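Local coordinates for protein RIF2 (Saccharomyces cerevisiae, PDB 4BJ1) that binds telomeric DNA and, interacting with RAP1 and RIF1, takes part in transcriptional silencing and the regulation of telomere length, at residues A[25-30]-A[58-64]; A[229-234]-A[276-281]; A[262-266]-A[301-307]. One frame throughout, in Å; residues are numbered along the deposited sequence.

Interaction 1: residues A[25-30]-A[58-64]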
loop_
_atom_site.group_PDB
_atom_site.type_symbol
_atom_site.label_atom_id
_atom_site.label_comp_id
_atom_site.label_asym_id
_atom_site.label_seq_id
_atom_site.Cartn_x
_atom_site.Cartn_y
_atom_site.Cartn_z
ATOM N N TYR A 25 1.624 6.664 6.103
ATOM C CA TYR A 25 1.678 8.088 5.780
ATOM C C TYR A 25 0.320 8.573 5.287
ATOM O O TYR A 25 -0.203 9.551 5.825
ATOM C CB TYR A 25 2.718 8.324 4.681
ATOM C CG TYR A 25 2.974 9.767 4.290
ATOM C CD1 TYR A 25 3.862 10.555 5.019
ATOM C CD2 TYR A 25 2.477 10.286 3.092
ATOM C CE1 TYR A 25 4.178 11.852 4.617
ATOM C CE2 TYR A 25 2.813 11.572 2.662
ATOM C CZ TYR A 25 3.654 12.357 3.438
ATOM O OH TYR A 25 3.995 13.634 3.055
ATOM N N LEU A 26 -0.276 7.864 4.308
ATOM C CA LEU A 26 -1.559 8.259 3.710
ATOM C C LEU A 26 -2.795 8.038 4.594
ATOM O O LEU A 26 -3.913 8.399 4.190
ATOM C CB LEU A 26 -1.756 7.577 2.352
ATOM C CG LEU A 26 -0.657 7.755 1.332
ATOM C CD1 LEU A 26 -0.852 6.788 0.184
ATOM C CD2 LEU A 26 -0.532 9.213 0.876
ATOM N N SER A 27 -2.600 7.458 5.788
ATOM C CA SER A 27 -3.656 7.169 6.754
ATOM C C SER A 27 -4.285 8.446 7.298
ATOM O O SER A 27 -3.575 9.428 7.567
ATOM C CB SER A 27 -3.110 6.313 7.892
ATOM O OG SER A 27 -3.979 6.242 9.011
ATOM N N ILE A 28 -5.622 8.418 7.456
ATOM C CA ILE A 28 -6.444 9.505 8.024
ATOM C C ILE A 28 -7.235 8.969 9.237
ATOM O O ILE A 28 -8.360 9.384 9.501
ATOM C CB ILE A 28 -7.315 10.250 6.951
ATOM C CG1 ILE A 28 -8.123 9.295 6.071
ATOM C CG2 ILE A 28 -6.450 11.137 6.069
ATOM C CD1 ILE A 28 -9.531 9.288 6.296
ATOM N N SER A 29 -6.633 8.012 9.959
ATOM C CA SER A 29 -7.219 7.355 11.124
ATOM C C SER A 29 -7.177 8.266 12.342
ATOM O O SER A 29 -7.967 8.070 13.271
ATOM C CB SER A 29 -6.497 6.049 11.421
ATOM O OG SER A 29 -6.420 5.215 10.276
ATOM N N TYR A 30 -6.256 9.269 12.341
ATOM C CA TYR A 30 -6.138 10.260 13.420
ATOM C C TYR A 30 -7.376 11.168 13.439
ATOM O O TYR A 30 -7.729 11.711 14.487
ATOM C CB TYR A 30 -4.839 11.082 13.315
ATOM C CG TYR A 30 -4.627 11.828 12.015
ATOM C CD1 TYR A 30 -5.065 13.142 11.861
ATOM C CD2 TYR A 30 -3.907 11.254 10.970
ATOM C CE1 TYR A 30 -4.837 13.848 10.676
ATOM C CE2 TYR A 30 -3.688 11.944 9.776
ATOM C CZ TYR A 30 -4.143 13.246 9.636
ATOM O OH TYR A 30 -3.909 13.925 8.464
ATOM N N ILE A 58 1.595 18.877 3.574
ATOM C CA ILE A 58 1.488 18.058 2.381
ATOM C C ILE A 58 1.045 16.630 2.749
ATOM O O ILE A 58 0.246 16.045 2.018
ATOM C CB ILE A 58 2.755 18.137 1.495
ATOM C CG1 ILE A 58 2.432 17.701 0.077
ATOM C CG2 ILE A 58 3.962 17.416 2.088
ATOM C CD1 ILE A 58 1.372 18.544 -0.447
ATOM N N HIS A 59 1.475 16.147 3.940
ATOM C CA HIS A 59 1.096 14.867 4.528
ATOM C C HIS A 59 -0.415 14.743 4.623
ATOM O O HIS A 59 -0.957 13.681 4.303
ATOM C CB HIS A 59 1.714 14.721 5.927
ATOM C CG HIS A 59 1.111 13.621 6.741
ATOM N ND1 HIS A 59 0.455 13.880 7.919
ATOM C CD2 HIS A 59 1.044 12.295 6.490
ATOM C CE1 HIS A 59 0.031 12.709 8.359
ATOM N NE2 HIS A 59 0.351 11.730 7.523
ATOM N N GLN A 60 -1.083 15.810 5.090
ATOM C CA GLN A 60 -2.525 15.887 5.290
ATOM C C GLN A 60 -3.254 15.860 3.966
ATOM O O GLN A 60 -4.201 15.101 3.824
ATOM C CB GLN A 60 -2.905 17.163 6.051
ATOM C CG GLN A 60 -2.264 17.274 7.414
ATOM C CD GLN A 60 -2.677 18.529 8.107
ATOM O OE1 GLN A 60 -2.323 19.630 7.701
ATOM N NE2 GLN A 60 -3.418 18.382 9.185
ATOM N N TYR A 61 -2.831 16.708 3.012
ATOM C CA TYR A 61 -3.377 16.812 1.667
ATOM C C TYR A 61 -3.360 15.444 0.978
ATOM O O TYR A 61 -4.412 15.004 0.487
ATOM C CB TYR A 61 -2.563 17.835 0.865
ATOM C CG TYR A 61 -2.968 17.975 -0.585
ATOM C CD1 TYR A 61 -4.317 18.005 -0.960
ATOM C CD2 TYR A 61 -2.009 18.146 -1.582
ATOM C CE1 TYR A 61 -4.694 18.105 -2.295
ATOM C CE2 TYR A 61 -2.377 18.310 -2.914
ATOM C CZ TYR A 61 -3.720 18.274 -3.267
ATOM O OH TYR A 61 -4.078 18.381 -4.584
ATOM N N ALA A 62 -2.182 14.749 0.980
ATOM C CA ALA A 62 -2.018 13.416 0.391
ATOM C C ALA A 62 -3.027 12.418 1.021
ATOM O O ALA A 62 -3.672 11.651 0.297
ATOM C CB ALA A 62 -0.588 12.940 0.562
ATOM N N GLY A 63 -3.212 12.516 2.342
ATOM C CA GLY A 63 -4.132 11.682 3.101
ATOM C C GLY A 63 -5.583 11.900 2.732
ATOM O O GLY A 63 -6.328 10.934 2.583
ATOM N N ILE A 64 -5.993 13.163 2.603
ATOM C CA ILE A 64 -7.365 13.552 2.268
ATOM C C ILE A 64 -7.626 13.101 0.859
ATOM O O ILE A 64 -8.674 12.508 0.576
ATOM C CB ILE A 64 -7.615 15.097 2.419
ATOM C CG1 ILE A 64 -7.450 15.553 3.876
ATOM C CG2 ILE A 64 -9.007 15.469 1.919
ATOM C CD1 ILE A 64 -6.889 16.856 4.008
HETATM O O HOH W 1 -0.773 9.503 8.864
#

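Interaction 2: residues A[229-234]-A[276-281]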
loop_
_atom_site.group_PDB
_atom_site.type_symbol
_atom_site.label_atom_id
_atom_site.label_comp_id
_atom_site.label_asym_id
_atom_site.label_seq_id
_atom_site.Cartn_x
_atom_site.Cartn_y
_atom_site.Cartn_z
ATOM N N TYR A 229 1.721 9.615 16.697
ATOM C CA TYR A 229 1.387 9.237 15.326
ATOM C C TYR A 229 2.593 9.046 14.431
ATOM O O TYR A 229 2.529 8.250 13.494
ATOM C CB TYR A 229 0.391 10.214 14.710
ATOM C CG TYR A 229 -1.005 10.050 15.277
ATOM C CD1 TYR A 229 -1.659 8.820 15.234
ATOM C CD2 TYR A 229 -1.683 11.131 15.830
ATOM C CE1 TYR A 229 -2.940 8.660 15.764
ATOM C CE2 TYR A 229 -2.964 10.982 16.367
ATOM C CZ TYR A 229 -3.593 9.748 16.320
ATOM O OH TYR A 229 -4.867 9.610 16.815
ATOM N N LEU A 230 3.698 9.742 14.711
ATOM C CA LEU A 230 4.929 9.577 13.935
ATOM C C LEU A 230 5.539 8.207 14.241
ATOM O O LEU A 230 6.069 7.563 13.342
ATOM C CB LEU A 230 5.938 10.678 14.275
ATOM C CG LEU A 230 5.680 12.063 13.713
ATOM C CD1 LEU A 230 6.398 13.096 14.536
ATOM C CD2 LEU A 230 6.099 12.159 12.248
ATOM N N LYS A 231 5.449 7.767 15.516
ATOM C CA LYS A 231 5.929 6.471 15.977
ATOM C C LYS A 231 5.077 5.386 15.321
ATOM O O LYS A 231 5.636 4.434 14.786
ATOM C CB LYS A 231 5.850 6.375 17.504
ATOM C CG LYS A 231 6.850 7.275 18.236
ATOM C CD LYS A 231 6.494 7.435 19.717
ATOM C CE LYS A 231 7.188 8.592 20.399
ATOM N NZ LYS A 231 6.396 9.082 21.564
ATOM N N LYS A 232 3.730 5.577 15.269
ATOM C CA LYS A 232 2.808 4.628 14.621
ATOM C C LYS A 232 3.182 4.399 13.166
ATOM O O LYS A 232 3.132 3.258 12.686
ATOM C CB LYS A 232 1.343 5.076 14.742
ATOM C CG LYS A 232 0.778 4.850 16.127
ATOM C CD LYS A 232 -0.710 5.098 16.213
ATOM C CE LYS A 232 -1.162 5.076 17.657
ATOM N NZ LYS A 232 -2.572 5.521 17.809
ATOM N N MET A 233 3.609 5.486 12.489
ATOM C CA MET A 233 4.000 5.497 11.087
ATOM C C MET A 233 5.111 4.492 10.773
ATOM O O MET A 233 5.079 3.885 9.702
ATOM C CB MET A 233 4.391 6.921 10.643
ATOM C CG MET A 233 4.352 7.119 9.142
ATOM S SD MET A 233 4.956 8.753 8.641
ATOM C CE MET A 233 6.299 8.281 7.757
ATOM N N ILE A 234 6.085 4.313 11.693
ATOM C CA ILE A 234 7.210 3.415 11.451
ATOM C C ILE A 234 7.039 2.047 12.177
ATOM O O ILE A 234 7.970 1.243 12.227
ATOM C CB ILE A 234 8.546 4.120 11.738
ATOM C CG1 ILE A 234 8.669 4.521 13.230
ATOM C CG2 ILE A 234 8.705 5.313 10.782
ATOM C CD1 ILE A 234 10.049 5.073 13.675
ATOM N N PRO A 276 6.973 17.251 10.003
ATOM C CA PRO A 276 7.631 16.028 10.509
ATOM C C PRO A 276 7.322 14.725 9.796
ATOM O O PRO A 276 8.215 13.887 9.718
ATOM C CB PRO A 276 7.191 15.951 11.973
ATOM C CG PRO A 276 5.948 16.760 12.042
ATOM C CD PRO A 276 6.146 17.875 11.055
ATOM N N PHE A 277 6.081 14.536 9.298
ATOM C CA PHE A 277 5.673 13.279 8.651
ATOM C C PHE A 277 6.452 13.014 7.367
ATOM O O PHE A 277 6.959 11.915 7.173
ATOM C CB PHE A 277 4.148 13.225 8.443
ATOM C CG PHE A 277 3.392 12.989 9.730
ATOM C CD1 PHE A 277 3.051 14.046 10.559
ATOM C CD2 PHE A 277 3.063 11.706 10.136
ATOM C CE1 PHE A 277 2.374 13.825 11.764
ATOM C CE2 PHE A 277 2.392 11.486 11.345
ATOM C CZ PHE A 277 2.039 12.550 12.144
ATOM N N THR A 278 6.621 14.059 6.559
ATOM C CA THR A 278 7.354 14.061 5.302
ATOM C C THR A 278 8.844 13.874 5.561
ATOM O O THR A 278 9.446 13.024 4.906
ATOM C CB THR A 278 7.034 15.345 4.551
ATOM O OG1 THR A 278 5.630 15.377 4.286
ATOM C CG2 THR A 278 7.816 15.472 3.270
ATOM N N TYR A 279 9.437 14.629 6.531
ATOM C CA TYR A 279 10.856 14.487 6.881
ATOM C C TYR A 279 11.125 13.032 7.341
ATOM O O TYR A 279 12.057 12.404 6.837
ATOM C CB TYR A 279 11.319 15.550 7.908
ATOM C CG TYR A 279 12.825 15.719 7.979
ATOM C CD1 TYR A 279 13.605 14.855 8.738
ATOM C CD2 TYR A 279 13.468 16.749 7.300
ATOM C CE1 TYR A 279 14.997 14.964 8.765
ATOM C CE2 TYR A 279 14.861 16.902 7.360
ATOM C CZ TYR A 279 15.624 15.994 8.087
ATOM O OH TYR A 279 17.002 16.040 8.130
ATOM N N LEU A 280 10.249 12.463 8.192
ATOM C CA LEU A 280 10.387 11.077 8.648
ATOM C C LEU A 280 10.183 10.049 7.514
ATOM O O LEU A 280 10.953 9.085 7.403
ATOM C CB LEU A 280 9.447 10.792 9.828
ATOM C CG LEU A 280 9.480 9.390 10.408
ATOM C CD1 LEU A 280 10.809 9.095 11.072
ATOM C CD2 LEU A 280 8.323 9.175 11.334
ATOM N N PHE A 281 9.150 10.259 6.683
ATOM C CA PHE A 281 8.843 9.401 5.548
ATOM C C PHE A 281 10.033 9.371 4.588
ATOM O O PHE A 281 10.497 8.290 4.236
ATOM C CB PHE A 281 7.561 9.889 4.849
ATOM C CG PHE A 281 7.114 9.030 3.699
ATOM C CD1 PHE A 281 6.434 7.834 3.925
ATOM C CD2 PHE A 281 7.399 9.397 2.383
ATOM C CE1 PHE A 281 6.045 7.028 2.856
ATOM C CE2 PHE A 281 7.008 8.584 1.313
ATOM C CZ PHE A 281 6.331 7.416 1.557
#

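Interaction 3: residues A[262-266]-A[301-307]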
loop_
_atom_site.group_PDB
_atom_site.type_symbol
_atom_site.label_atom_id
_atom_site.label_comp_id
_atom_site.label_asym_id
_atom_site.label_seq_id
_atom_site.Cartn_x
_atom_site.Cartn_y
_atom_site.Cartn_z
ATOM N N ASN A 262 19.884 7.424 18.421
ATOM C CA ASN A 262 19.767 8.098 17.130
ATOM C C ASN A 262 18.297 8.345 16.818
ATOM O O ASN A 262 17.927 9.490 16.528
ATOM C CB ASN A 262 20.397 7.250 16.033
ATOM C CG ASN A 262 21.892 7.308 15.988
ATOM O OD1 ASN A 262 22.576 7.155 16.992
ATOM N ND2 ASN A 262 22.432 7.482 14.806
ATOM N N LEU A 263 17.452 7.284 16.957
ATOM C CA LEU A 263 16.015 7.358 16.702
ATOM C C LEU A 263 15.290 8.342 17.622
ATOM O O LEU A 263 14.527 9.175 17.118
ATOM C CB LEU A 263 15.389 5.960 16.751
ATOM C CG LEU A 263 14.027 5.730 16.081
ATOM C CD1 LEU A 263 13.979 6.290 14.664
ATOM C CD2 LEU A 263 13.682 4.252 16.083
ATOM N N ALA A 264 15.571 8.294 18.948
ATOM C CA ALA A 264 14.974 9.203 19.940
ATOM C C ALA A 264 15.372 10.656 19.689
ATOM O O ALA A 264 14.508 11.538 19.711
ATOM C CB ALA A 264 15.358 8.790 21.340
ATOM N N ILE A 265 16.675 10.895 19.421
ATOM C CA ILE A 265 17.251 12.216 19.123
ATOM C C ILE A 265 16.632 12.750 17.820
ATOM O O ILE A 265 16.304 13.935 17.738
ATOM C CB ILE A 265 18.809 12.106 19.058
ATOM C CG1 ILE A 265 19.421 12.045 20.466
ATOM C CG2 ILE A 265 19.450 13.207 18.219
ATOM C CD1 ILE A 265 20.705 11.344 20.520
ATOM N N PHE A 266 16.447 11.858 16.821
ATOM C CA PHE A 266 15.859 12.210 15.535
ATOM C C PHE A 266 14.456 12.724 15.767
ATOM O O PHE A 266 14.101 13.767 15.226
ATOM C CB PHE A 266 15.856 11.004 14.577
ATOM C CG PHE A 266 15.471 11.345 13.154
ATOM C CD1 PHE A 266 14.140 11.310 12.746
ATOM C CD2 PHE A 266 16.443 11.679 12.214
ATOM C CE1 PHE A 266 13.782 11.654 11.443
ATOM C CE2 PHE A 266 16.086 11.995 10.895
ATOM C CZ PHE A 266 14.756 11.979 10.521
ATOM N N ILE A 301 18.984 2.123 11.701
ATOM C CA ILE A 301 18.056 2.643 12.725
ATOM C C ILE A 301 18.801 2.945 14.067
ATOM O O ILE A 301 18.588 3.985 14.715
ATOM C CB ILE A 301 16.853 1.664 12.889
ATOM C CG1 ILE A 301 16.122 1.458 11.531
ATOM C CG2 ILE A 301 15.879 2.143 13.965
ATOM C CD1 ILE A 301 15.089 0.350 11.482
ATOM N N ARG A 302 19.709 2.045 14.433
ATOM C CA ARG A 302 20.492 2.125 15.656
ATOM C C ARG A 302 21.624 3.174 15.566
ATOM O O ARG A 302 21.779 4.004 16.477
ATOM C CB ARG A 302 21.056 0.720 15.960
ATOM C CG ARG A 302 21.161 0.318 17.442
ATOM C CD ARG A 302 21.170 -1.204 17.676
ATOM N NE ARG A 302 21.651 -1.944 16.499
ATOM C CZ ARG A 302 21.239 -3.156 16.133
ATOM N NH1 ARG A 302 20.352 -3.818 16.870
ATOM N NH2 ARG A 302 21.719 -3.720 15.031
ATOM N N ASN A 303 22.374 3.163 14.442
ATOM C CA ASN A 303 23.607 3.919 14.274
ATOM C C ASN A 303 23.688 4.963 13.155
ATOM O O ASN A 303 24.484 5.892 13.291
ATOM C CB ASN A 303 24.771 2.923 14.083
ATOM C CG ASN A 303 24.746 1.725 15.016
ATOM O OD1 ASN A 303 24.660 1.851 16.245
ATOM N ND2 ASN A 303 24.806 0.529 14.448
ATOM N N ARG A 304 22.947 4.823 12.059
ATOM C CA ARG A 304 23.109 5.771 10.955
ATOM C C ARG A 304 22.036 6.853 10.822
ATOM O O ARG A 304 22.319 7.846 10.154
ATOM C CB ARG A 304 23.255 5.030 9.615
ATOM C CG ARG A 304 24.559 4.245 9.454
ATOM C CD ARG A 304 25.118 4.342 8.041
ATOM N NE ARG A 304 25.686 5.668 7.752
ATOM C CZ ARG A 304 25.136 6.576 6.942
ATOM N NH1 ARG A 304 23.994 6.315 6.317
ATOM N NH2 ARG A 304 25.734 7.744 6.744
ATOM N N LEU A 305 20.821 6.681 11.403
ATOM C CA LEU A 305 19.719 7.662 11.279
ATOM C C LEU A 305 19.949 8.902 12.117
ATOM O O LEU A 305 19.792 8.858 13.332
ATOM C CB LEU A 305 18.355 7.033 11.625
ATOM C CG LEU A 305 17.071 7.834 11.319
ATOM C CD1 LEU A 305 16.939 8.155 9.832
ATOM C CD2 LEU A 305 15.847 7.047 11.709
ATOM N N THR A 306 20.338 10.004 11.466
ATOM C CA THR A 306 20.565 11.312 12.086
ATOM C C THR A 306 20.021 12.371 11.150
ATOM O O THR A 306 19.770 12.071 9.987
ATOM C CB THR A 306 22.045 11.557 12.384
ATOM O OG1 THR A 306 22.828 11.323 11.221
ATOM C CG2 THR A 306 22.557 10.741 13.548
ATOM N N ILE A 307 19.835 13.611 11.636
ATOM C CA ILE A 307 19.319 14.674 10.766
ATOM C C ILE A 307 20.422 15.143 9.815
ATOM O O ILE A 307 20.122 15.615 8.721
ATOM C CB ILE A 307 18.591 15.820 11.510
ATOM C CG1 ILE A 307 19.539 16.646 12.373
ATOM C CG2 ILE A 307 17.410 15.272 12.316
ATOM C CD1 ILE A 307 19.013 17.973 12.692
#

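Interaction 1: residues A[25-30]-A[58-64]
A buried contact, mainly aromatic, joins Tyr25 on helix 10-26 and the loop that follows it to the first turns of helix 58-74, near the chain's centre. The Tyr25 and His59 side chains run past one another and meet edge-to-face: the ring centroids lie 4.8 Å apart with the planes at 62°, and His59 CD2 stands over one face of the tyrosine, toward its rim. A chi1 of -176° swings the Tyr25 ring away from its own backbone N and brings it beside His59 and Ala62 CB, while OH goes on to a hydrogen bond with Thr278. Replacing Tyr25 by alanine would remove the ring, and the imidazole edge would probably lose the face it meets, with Thr278 OG1 left without its hydroxyl partner. NE2 of His59 also gives Tyr25 O a weak hydrogen bond of 2.8 Å, bent to 118°. A water in the plane of the imidazole lies 2.8 Å from NE2 of His59 and is hydrogen-bonded to Ser27 O. Tyr30 CE2 approaches His59 CE1 at 4.1 Å, and Phe277 stacks on the imidazole. Leu26 CD2 meets Ala62 CB at 3.7 Å, and Leu26 O receives a CA-H...O contact from Gly63. One histidine thus combines ring packing with polar links to two backbone carbonyls, that of Tyr25 directly and that of Ser27 in the loop through water, which probably restricts its rotation.

Interaction 2: residues A[229-234]-A[276-281]
Phe277 O accepts the N-H of Phe281 in a helical hydrogen bond of 2.8 Å, and Met233 CE comes up to the same oxygen from the neighbouring helix. No hydrogen bond crosses between 229-234 and 276-281, so this contact is a worked case of two helices held together by shape and apolar surface. At its middle Leu230 reaches over Phe277: CD2 sits above the ring centre, 3.7 Å from the centroid and only 9° off the normal, a CH-pi contact. The other methyl of Leu230, CD1, touches Pro276 CB at 3.9 Å, while CD2 also borders Pro276 and Leu280. The edge of the same ring is occupied too, by Tyr229 CB near CZ and by Met233 SD, which lies 3.8 Å from Phe277 CD2 in a Met-aromatic contact. The methionine runs extended as far as sulfur and then bends (chi3 116°), which carries Met233 CE past the phenylalanine to Phe281 CB at 3.6 Å, at the edge of the second ring. Leu280 CD2 packs against Leu230 CD2 at 3.8 Å and against Ile234 CG2, and lies close to Leu230 O as well. Phe267 of helix 262-272 packs on Leu230 and Ile234, while Leu21 of helix 10-26 touches Met233 and Phe281. The two segment axes come within 10.6 Å and run in the same general direction, 27° apart. Such a core, in which leucine, methionine and phenylalanine side chains interleave between helices, is consistent with the all-helical lid of the AAA+ fold, with helix 10-26 packed against it here.

Interaction 3: residues A[262-266]-A[301-307]
Asn262, Phe266 and Leu305 give up the most surface where the first turns of helix 262-272 meet the last part of helix 294-304 and the chain that follows. Asn262 directs its amide into a group of backbone carbonyls. Its ND2 donates to Leu305 O in a weak hydrogen bond of 3.3 Å, bent at the hydrogen to 139°, and lies 3.0 Å from Asn303 O. OD1, by contrast, stands 3.3 Å from Arg302 O, a meeting of two acceptors that cannot be a hydrogen bond. The backbone around 301-304 makes a wider pi-type turn, and the amide faces carbonyls of this turn as well as that of Leu305.

One turn further along, the chi1 of Phe266 (-171°) puts its ring against Leu305, Thr306 and Ile307. Leu305 CG lies over one face, toward the rim, 4.0 Å from Phe266 CD2; Thr306 O comes to the edge, and Ile307 CG2 approaches the same CD2 at 3.7 Å. While CG and CD1 of Leu305 face Phe266, Leu305 CD2 meets Leu263 CD1 at 3.6 Å, so this leucine lies against both Leu263 and Phe266. Leu263 in turn uses CD2 against Ile301 CG2, the two side chains running alongside each other in the same direction.

Around this partly buried seam, helix 276-290 supplies Ala283 against Phe266 and Tyr284 and Ile287 against Ile301, while Val252 and Tyr248 of helix 243-257 pack on Leu263 and Ile301, within the lid's helical bundle.

How the interactions relate
Interactions 1 and 2 are buried and adjoin one another; helix 276-290, one half of interaction 2, also packs on interaction 1. Thr278 OG1 lies 2.7 Å from Tyr25 OH, probably hydrogen-bonded, and Tyr30 CB packs on Tyr229 CZ at 3.5 Å. Both also touch the second subunit. Interaction 3 lies farther out in the lid and is partly exposed; it meets interaction 2 where Tyr279 and Leu280 pack on Phe266, but its nearest atoms are about 12 Å from interaction 1. Chemistry follows place: a water and a histidine serve backbone carbonyls at the central junction, interaction 2 is purely apolar across its helices, and interaction 3 adds one weak amide bond to apolar packing near the chain's end.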